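Local coordinates for protein suppressor of fused homolog (Drosophila melanogaster, PDB 6LPH) that probably sequesters transcription factors of the Hedgehog pathway, and here, as its N-terminal part, is caught holding a peptide of the kinase Fused, at residues A[103-115]-A[126-140]. Sequence-based numbering, arbitrary orientation.
Sequences ELTFRLAKTEIEL and QRPPTWPANLLQAIG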
loop_
_atom_site.group_PDB
_atom_site.type_symbol
_atom_site.label_atom_id
_atom_site.label_comp_id
_atom_site.label_asym_id
_atom_site.label_seq_id
_atom_site.Cartn_x
_atom_site.Cartn_y
_atom_site.Cartn_z
ATOM N N GLU A 103 0.216 9.445 1.838
ATOM C CA GLU A 103 -0.510 8.228 2.195
ATOM C C GLU A 103 0.212 7.064 1.559
ATOM O O GLU A 103 0.997 7.243 0.620
ATOM C CB GLU A 103 -2.001 8.241 1.761
ATOM C CG GLU A 103 -2.857 9.326 2.472
ATOM C CD GLU A 103 -3.171 9.045 3.937
ATOM O OE1 GLU A 103 -2.791 7.963 4.506
ATOM O OE2 GLU A 103 -3.862 9.911 4.529
ATOM N N LEU A 104 -0.059 5.867 2.095
ATOM C CA LEU A 104 0.530 4.654 1.585
ATOM C C LEU A 104 -0.340 4.017 0.497
ATOM O O LEU A 104 -1.583 3.982 0.625
ATOM C CB LEU A 104 0.654 3.635 2.715
ATOM C CG LEU A 104 1.600 4.073 3.858
ATOM C CD1 LEU A 104 1.499 3.113 5.035
ATOM C CD2 LEU A 104 3.046 4.168 3.359
ATOM N N THR A 105 0.305 3.521 -0.562
ATOM C CA THR A 105 -0.371 2.636 -1.506
ATOM C C THR A 105 0.374 1.293 -1.661
ATOM O O THR A 105 1.545 1.163 -1.264
ATOM C CB THR A 105 -0.643 3.279 -2.881
ATOM O OG1 THR A 105 0.548 3.269 -3.662
ATOM C CG2 THR A 105 -1.144 4.767 -2.743
ATOM N N PHE A 106 -0.306 0.301 -2.226
ATOM C CA PHE A 106 0.339 -1.000 -2.418
ATOM C C PHE A 106 -0.350 -1.671 -3.607
ATOM O O PHE A 106 -1.567 -1.529 -3.783
ATOM C CB PHE A 106 0.208 -1.806 -1.133
ATOM C CG PHE A 106 0.819 -3.207 -1.182
ATOM C CD1 PHE A 106 2.186 -3.398 -1.461
ATOM C CD2 PHE A 106 0.042 -4.318 -0.876
ATOM C CE1 PHE A 106 2.769 -4.661 -1.457
ATOM C CE2 PHE A 106 0.625 -5.617 -0.847
ATOM C CZ PHE A 106 1.980 -5.782 -1.158
ATOM N N ARG A 107 0.442 -2.300 -4.472
ATOM C CA ARG A 107 -0.115 -3.024 -5.630
ATOM C C ARG A 107 0.216 -4.495 -5.501
ATOM O O ARG A 107 1.396 -4.899 -5.451
ATOM C CB ARG A 107 0.389 -2.468 -6.942
ATOM C CG ARG A 107 -0.076 -0.999 -7.152
ATOM C CD ARG A 107 0.405 -0.444 -8.471
ATOM N NE ARG A 107 0.081 0.986 -8.584
ATOM C CZ ARG A 107 -1.096 1.460 -9.007
ATOM N NH1 ARG A 107 -2.071 0.607 -9.410
ATOM N NH2 ARG A 107 -1.299 2.784 -9.089
ATOM N N LEU A 108 -0.820 -5.300 -5.450
ATOM C CA LEU A 108 -0.614 -6.728 -5.158
ATOM C C LEU A 108 -1.086 -7.642 -6.307
ATOM O O LEU A 108 -2.272 -7.667 -6.644
ATOM C CB LEU A 108 -1.290 -7.073 -3.841
ATOM C CG LEU A 108 -1.352 -8.587 -3.508
ATOM C CD1 LEU A 108 0.041 -9.152 -3.283
ATOM C CD2 LEU A 108 -2.245 -8.812 -2.282
ATOM N N ALA A 109 -0.151 -8.390 -6.898
ATOM C CA ALA A 109 -0.447 -9.250 -8.047
ATOM C C ALA A 109 -1.456 -10.323 -7.657
ATOM O O ALA A 109 -1.386 -10.900 -6.567
ATOM C CB ALA A 109 0.837 -9.889 -8.601
ATOM N N LYS A 110 -2.429 -10.547 -8.536
ATOM C CA LYS A 110 -3.392 -11.603 -8.327
ATOM C C LYS A 110 -2.643 -12.891 -8.508
ATOM O O LYS A 110 -1.771 -12.992 -9.371
ATOM C CB LYS A 110 -4.565 -11.509 -9.320
ATOM C CG LYS A 110 -5.379 -10.224 -9.150
ATOM C CD LYS A 110 -6.719 -10.330 -9.839
ATOM C CE LYS A 110 -7.385 -8.963 -9.861
ATOM N NZ LYS A 110 -8.645 -8.975 -10.658
ATOM N N THR A 111 -2.975 -13.869 -7.684
ATOM C CA THR A 111 -2.342 -15.177 -7.749
ATOM C C THR A 111 -2.904 -15.981 -8.935
ATOM O O THR A 111 -3.917 -15.593 -9.523
ATOM C CB THR A 111 -2.609 -15.940 -6.448
ATOM O OG1 THR A 111 -4.025 -16.043 -6.251
ATOM C CG2 THR A 111 -1.979 -15.217 -5.258
ATOM N N GLU A 112 -2.254 -17.093 -9.287
ATOM C CA GLU A 112 -2.780 -17.969 -10.343
ATOM C C GLU A 112 -4.175 -18.477 -9.990
ATOM O O GLU A 112 -5.070 -18.504 -10.846
ATOM C CB GLU A 112 -1.831 -19.138 -10.652
ATOM C CG GLU A 112 -0.811 -18.827 -11.744
ATOM C CD GLU A 112 0.256 -17.830 -11.303
ATOM O OE1 GLU A 112 0.323 -16.712 -11.878
ATOM O OE2 GLU A 112 1.026 -18.161 -10.369
ATOM N N ILE A 113 -4.359 -18.852 -8.726
ATOM C CA ILE A 113 -5.665 -19.285 -8.220
ATOM C C ILE A 113 -6.752 -18.210 -8.445
ATOM O O ILE A 113 -7.812 -18.501 -9.021
ATOM C CB ILE A 113 -5.564 -19.817 -6.754
ATOM C CG1 ILE A 113 -6.617 -19.213 -5.818
ATOM C CG2 ILE A 113 -4.188 -19.520 -6.164
ATOM C CD1 ILE A 113 -8.048 -19.600 -6.111
ATOM N N GLU A 114 -6.468 -16.978 -8.018
ATOM C CA GLU A 114 -7.362 -15.838 -8.214
ATOM C C GLU A 114 -7.677 -15.573 -9.687
ATOM O O GLU A 114 -8.800 -15.196 -10.023
ATOM C CB GLU A 114 -6.742 -14.565 -7.619
ATOM C CG GLU A 114 -6.807 -14.451 -6.098
ATOM C CD GLU A 114 -6.099 -13.202 -5.559
ATOM O OE1 GLU A 114 -4.999 -12.856 -6.047
ATOM O OE2 GLU A 114 -6.634 -12.564 -4.623
ATOM N N LEU A 115 -6.679 -15.747 -10.553
ATOM C CA LEU A 115 -6.831 -15.425 -11.973
ATOM C C LEU A 115 -7.764 -16.394 -12.692
ATOM O O LEU A 115 -8.457 -16.006 -13.638
ATOM C CB LEU A 115 -5.466 -15.306 -12.674
ATOM C CG LEU A 115 -4.779 -13.942 -12.422
ATOM C CD1 LEU A 115 -3.271 -13.998 -12.646
ATOM C CD2 LEU A 115 -5.396 -12.811 -13.245
ATOM N N GLN A 126 -15.061 -11.445 -7.044
ATOM C CA GLN A 126 -13.968 -11.860 -6.146
ATOM C C GLN A 126 -13.512 -10.744 -5.162
ATOM O O GLN A 126 -13.316 -9.600 -5.542
ATOM C CB GLN A 126 -12.795 -12.434 -6.972
ATOM C CG GLN A 126 -11.767 -11.417 -7.460
ATOM C CD GLN A 126 -11.546 -11.384 -8.977
ATOM O OE1 GLN A 126 -10.645 -10.667 -9.492
ATOM N NE2 GLN A 126 -12.376 -12.145 -9.711
ATOM N N ARG A 127 -13.384 -11.081 -3.890
ATOM C CA ARG A 127 -12.989 -10.124 -2.843
ATOM C C ARG A 127 -11.451 -9.940 -2.839
ATOM O O ARG A 127 -10.730 -10.909 -2.948
ATOM C CB ARG A 127 -13.497 -10.662 -1.502
ATOM C CG ARG A 127 -13.437 -9.705 -0.315
ATOM C CD ARG A 127 -14.738 -9.824 0.465
ATOM N NE ARG A 127 -15.854 -9.742 -0.480
ATOM C CZ ARG A 127 -17.109 -10.067 -0.216
ATOM N NH1 ARG A 127 -17.455 -10.515 0.989
ATOM N NH2 ARG A 127 -18.021 -9.947 -1.172
ATOM N N PRO A 128 -10.942 -8.700 -2.737
ATOM C CA PRO A 128 -9.489 -8.536 -2.612
ATOM C C PRO A 128 -9.013 -9.128 -1.287
ATOM O O PRO A 128 -9.782 -9.116 -0.317
ATOM C CB PRO A 128 -9.298 -7.009 -2.536
ATOM C CG PRO A 128 -10.595 -6.416 -3.026
ATOM C CD PRO A 128 -11.657 -7.411 -2.683
ATOM N N PRO A 129 -7.762 -9.623 -1.228
ATOM C CA PRO A 129 -7.194 -9.999 0.072
ATOM C C PRO A 129 -7.149 -8.788 0.990
ATOM O O PRO A 129 -6.982 -7.649 0.513
ATOM C CB PRO A 129 -5.776 -10.439 -0.272
ATOM C CG PRO A 129 -5.745 -10.671 -1.733
ATOM C CD PRO A 129 -6.780 -9.759 -2.317
ATOM N N THR A 130 -7.346 -9.009 2.288
ATOM C CA THR A 130 -7.393 -7.896 3.223
ATOM C C THR A 130 -6.134 -7.842 4.061
ATOM O O THR A 130 -5.900 -6.878 4.774
ATOM C CB THR A 130 -8.640 -7.928 4.144
ATOM O OG1 THR A 130 -8.717 -9.206 4.800
ATOM C CG2 THR A 130 -9.938 -7.695 3.359
ATOM N N TRP A 131 -5.291 -8.858 3.956
ATOM C CA TRP A 131 -4.026 -8.831 4.709
ATOM C C TRP A 131 -3.168 -7.582 4.483
ATOM O O TRP A 131 -2.489 -7.155 5.417
ATOM C CB TRP A 131 -3.240 -10.157 4.591
ATOM C CG TRP A 131 -2.625 -10.382 3.217
ATOM C CD1 TRP A 131 -3.093 -11.208 2.202
ATOM C CD2 TRP A 131 -1.404 -9.749 2.666
ATOM N NE1 TRP A 131 -2.272 -11.140 1.103
ATOM C CE2 TRP A 131 -1.243 -10.281 1.311
ATOM C CE3 TRP A 131 -0.472 -8.820 3.144
ATOM C CZ2 TRP A 131 -0.173 -9.913 0.492
ATOM C CZ3 TRP A 131 0.601 -8.454 2.311
ATOM C CH2 TRP A 131 0.733 -8.968 1.013
ATOM N N PRO A 132 -3.198 -6.959 3.273
ATOM C CA PRO A 132 -2.371 -5.749 3.111
ATOM C C PRO A 132 -2.791 -4.580 4.006
ATOM O O PRO A 132 -1.974 -3.698 4.278
ATOM C CB PRO A 132 -2.517 -5.427 1.605
ATOM C CG PRO A 132 -2.710 -6.825 1.008
ATOM C CD PRO A 132 -3.728 -7.381 1.964
ATOM N N ALA A 133 -4.038 -4.580 4.473
ATOM C CA ALA A 133 -4.501 -3.570 5.424
ATOM C C ALA A 133 -3.715 -3.575 6.741
ATOM O O ALA A 133 -3.370 -2.499 7.221
ATOM C CB ALA A 133 -6.010 -3.698 5.684
ATOM N N ASN A 134 -3.463 -4.764 7.315
ATOM C CA ASN A 134 -2.536 -4.941 8.454
ATOM C C ASN A 134 -1.164 -4.405 8.170
ATOM O O ASN A 134 -0.554 -3.810 9.043
ATOM C CB ASN A 134 -2.283 -6.420 8.768
ATOM C CG ASN A 134 -3.454 -7.101 9.405
ATOM O OD1 ASN A 134 -3.576 -8.322 9.300
ATOM N ND2 ASN A 134 -4.316 -6.343 10.072
ATOM N N LEU A 135 -0.648 -4.691 6.972
ATOM C CA LEU A 135 0.672 -4.262 6.591
ATOM C C LEU A 135 0.719 -2.717 6.599
ATOM O O LEU A 135 1.639 -2.125 7.209
ATOM C CB LEU A 135 1.041 -4.812 5.198
ATOM C CG LEU A 135 2.361 -4.247 4.631
ATOM C CD1 LEU A 135 3.562 -4.679 5.456
ATOM C CD2 LEU A 135 2.539 -4.617 3.152
ATOM N N LEU A 136 -0.270 -2.075 5.958
ATOM C CA LEU A 136 -0.295 -0.618 5.933
ATOM C C LEU A 136 -0.516 -0.016 7.316
ATOM O O LEU A 136 0.097 0.994 7.614
ATOM C CB LEU A 136 -1.344 -0.059 4.942
ATOM C CG LEU A 136 -1.216 -0.561 3.488
ATOM C CD1 LEU A 136 -2.226 0.089 2.562
ATOM C CD2 LEU A 136 0.202 -0.333 2.982
ATOM N N GLN A 137 -1.356 -0.634 8.159
ATOM C CA GLN A 137 -1.516 -0.129 9.538
ATOM C C GLN A 137 -0.186 -0.163 10.278
ATOM O O GLN A 137 0.164 0.804 10.966
ATOM C CB GLN A 137 -2.559 -0.886 10.349
ATOM C CG GLN A 137 -3.981 -0.763 9.874
ATOM C CD GLN A 137 -4.623 0.584 10.200
ATOM O OE1 GLN A 137 -3.969 1.508 10.729
ATOM N NE2 GLN A 137 -5.927 0.701 9.882
ATOM N N ALA A 138 0.552 -1.261 10.109
ATOM C CA ALA A 138 1.815 -1.472 10.810
ATOM C C ALA A 138 2.870 -0.468 10.296
ATOM O O ALA A 138 3.650 0.083 11.085
ATOM C CB ALA A 138 2.306 -2.914 10.641
ATOM N N ILE A 139 2.897 -0.230 8.986
ATOM C CA ILE A 139 3.821 0.779 8.451
ATOM C C ILE A 139 3.405 2.172 8.944
ATOM O O ILE A 139 4.255 2.974 9.360
ATOM C CB ILE A 139 3.963 0.731 6.903
ATOM C CG1 ILE A 139 4.574 -0.614 6.459
ATOM C CG2 ILE A 139 4.776 1.948 6.382
ATOM C CD1 ILE A 139 4.305 -0.924 4.990
ATOM N N GLY A 140 2.103 2.440 8.921
ATOM C CA GLY A 140 1.553 3.639 9.540
ATOM C C GLY A 140 2.002 3.855 10.982
ATOM O O GLY A 140 2.415 4.961 11.336
#
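Strand 103-109 and helix 131-140 run roughly antiparallel, their directions 147° apart and their axes 9.6 Å apart at closest approach; L104 and L136, near the start of the strand and beyond the middle of the helix segment, are the closest CA pair (6.9 Å). The pair illustrates how a helix packs on a β-sheet: alternate strand residues L104, F106 and L108 turn toward the helix. L104 sends CD1 to CG2 of I139 (3.7 Å), while its CB meets CD2 of L136. With its CG anti to the backbone N (chi1 179°), F106 brings CD2 to 3.7 Å from P132 CB; L135 CD2 lies over one ring face. The rings of F106 and W131 meet obliquely, planes at 67°, through CE2 and CH2. L108 CD2 fits among W131 CZ2 (3.6 Å), P132 CG and P129 CG, and the P132 ring in turn covers one face of the indole. Beyond the strand, the extended K110 chain carries NZ to Q126 OE1 (2.9 Å), almost in line with the C=O bond, and NZ also hydrogen-bonds N59 OD1. With an alanine here, the oxygens of Q126 and N59 would probably lose their shared donor, and the strand's end one tie to the loop leading into helix 131-146. T111 and E114 form a capping box opening helix 112-120, and E114 OE2 rests against the P129 ring. Strand 97-109 lies between strands 71-77, whose Y74 touches P132, and 189-199, whose I196 touches I139; T130 (by a hydrogen bond), N134 and Q137 meet the bound peptide, while A133 and Q137 also meet strand 36-40.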